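Phosphatidylserine synthase (Haemophilus influenzae, PDB 3HSI) is a member of the phospholipase D superfamily, built of two mixed beta sheets flanked by helices, and forms an assembly of two chains. Local coordinates at residues 263-266 against 267-270. Residues are numbered along the deposited sequence; the frame is centred on the assembly and turned at random.
Sequences IEDL and FLQV
Ile263 and Phe267, one helical turn apart, lie side by side and point the same way. The γ-methyl CG2 of Ile263 comes within 3.9 Å of CE2 of Phe267; it stands anti to the backbone N because CG1 takes the place beside that nitrogen (chi1 -60°). Their backbones are joined as well: Phe267 N donates to Ile263 O over 3.0 Å, nearly straight at the hydrogen (164°), and Ile263 O also lies obliquely to the ring, 3.3 Å from Phe267 CD2. Beyond this pair, Phe267 packs on Ile291 of helix 285-296 and on Val368 of strand 367-370.

The CB of Glu264 points away from residues 267-270, yet the carbonyl O of Glu264 takes up the next helical bond, from Leu268 N (3.1 Å), and Leu268 CG lies 3.5 Å from Glu264 O. The Glu264 carboxylate is gripped at both oxygens, by Trp387 NE1 and by Arg216 of the second subunit, the latter in a salt bridge that links this turn to the second subunit.

Asp265 brings OD1 within 4.0 Å of Leu268 CD1, the two side chains crossing at a slant, while OD2 is held by Asn15 of helix 8-18. The carbonyl O of Asp265 receives a weak bond from Gln269 N, bent to 126° at the hydrogen.

Gln269 N also donates to Leu266 O (3.1 Å), sitting well above the carbonyl plane. Leu266 itself packs on Val370, as does Val270, whose CG2 lies 3.5 Å from Leu266 O. Gln269 is the first residue to leave helical geometry, and its N-H, divided between a weakly bonded i+4 acceptor and an i+3 acceptor, is common at the C-terminal end of an alpha helix, here helix 258-268, packed against the sheet within the PLD-like domain.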
loop_
_atom_site.group_PDB
_atom_site.type_symbol
_atom_site.label_atom_id
_atom_site.label_comp_id
_atom_site.label_asym_id
_atom_site.label_seq_id
_atom_site.Cartn_x
_atom_site.Cartn_y
_atom_site.Cartn_z
ATOM N N ILE C 263 15.883 14.044 2.902
ATOM C CA ILE C 263 14.868 15.103 2.928
ATOM C C ILE C 263 14.387 15.456 4.363
ATOM O O ILE C 263 14.361 16.647 4.770
ATOM C CB ILE C 263 13.694 14.742 1.967
ATOM C CG1 ILE C 263 14.256 14.587 0.537
ATOM C CG2 ILE C 263 12.556 15.779 2.068
ATOM C CD1 ILE C 263 13.348 13.797 -0.478
ATOM N N GLU C 264 14.037 14.431 5.141
ATOM C CA GLU C 264 13.601 14.652 6.518
ATOM C C GLU C 264 14.685 15.396 7.285
ATOM O O GLU C 264 14.397 16.333 8.016
ATOM C CB GLU C 264 13.245 13.323 7.220
ATOM C CG GLU C 264 12.089 12.581 6.516
ATOM C CD GLU C 264 11.732 11.235 7.143
ATOM O OE1 GLU C 264 12.177 10.982 8.277
ATOM O OE2 GLU C 264 10.998 10.427 6.508
ATOM N N ASP C 265 15.934 14.996 7.093
ATOM C CA ASP C 265 17.036 15.641 7.786
ATOM C C ASP C 265 17.332 17.065 7.279
ATOM O O ASP C 265 17.767 17.917 8.051
ATOM C CB ASP C 265 18.301 14.757 7.742
ATOM C CG ASP C 265 18.151 13.473 8.593
ATOM O OD1 ASP C 265 17.219 13.409 9.452
ATOM O OD2 ASP C 265 18.953 12.526 8.419
ATOM N N LEU C 266 17.119 17.302 5.993
ATOM C CA LEU C 266 17.245 18.640 5.431
ATOM C C LEU C 266 16.248 19.586 6.127
ATOM O O LEU C 266 16.622 20.657 6.574
ATOM C CB LEU C 266 17.084 18.622 3.905
ATOM C CG LEU C 266 18.248 18.119 3.014
ATOM C CD1 LEU C 266 17.809 17.999 1.540
ATOM C CD2 LEU C 266 19.443 19.076 3.074
ATOM N N PHE C 267 15.006 19.149 6.288
ATOM C CA PHE C 267 13.945 19.938 6.938
ATOM C C PHE C 267 14.261 20.190 8.409
ATOM O O PHE C 267 13.951 21.254 8.939
ATOM C CB PHE C 267 12.610 19.202 6.887
ATOM C CG PHE C 267 11.824 19.395 5.613
ATOM C CD1 PHE C 267 10.462 19.702 5.666
ATOM C CD2 PHE C 267 12.410 19.219 4.372
ATOM C CE1 PHE C 267 9.726 19.855 4.495
ATOM C CE2 PHE C 267 11.672 19.367 3.193
ATOM C CZ PHE C 267 10.332 19.682 3.260
ATOM N N LEU C 268 14.849 19.207 9.084
ATOM C CA LEU C 268 15.215 19.409 10.485
ATOM C C LEU C 268 16.385 20.331 10.659
ATOM O O LEU C 268 16.550 20.879 11.728
ATOM C CB LEU C 268 15.575 18.090 11.155
ATOM C CG LEU C 268 14.412 17.167 11.451
ATOM C CD1 LEU C 268 14.966 15.802 11.702
ATOM C CD2 LEU C 268 13.651 17.700 12.641
ATOM N N GLN C 269 17.229 20.458 9.637
ATOM C CA GLN C 269 18.464 21.217 9.747
ATOM C C GLN C 269 18.410 22.606 9.146
ATOM O O GLN C 269 19.449 23.219 8.941
ATOM C CB GLN C 269 19.634 20.443 9.099
ATOM C CG GLN C 269 20.218 19.379 10.040
ATOM C CD GLN C 269 20.923 20.021 11.216
ATOM O OE1 GLN C 269 21.876 20.780 11.031
ATOM N NE2 GLN C 269 20.450 19.733 12.434
ATOM N N VAL C 270 17.221 23.099 8.844
ATOM C CA VAL C 270 17.034 24.483 8.440
ATOM C C VAL C 270 17.451 25.451 9.559
ATOM O O VAL C 270 16.977 25.347 10.695
ATOM C CB VAL C 270 15.573 24.737 8.038
ATOM C CG1 VAL C 270 15.320 26.239 7.724
ATOM C CG2 VAL C 270 15.222 23.867 6.850
#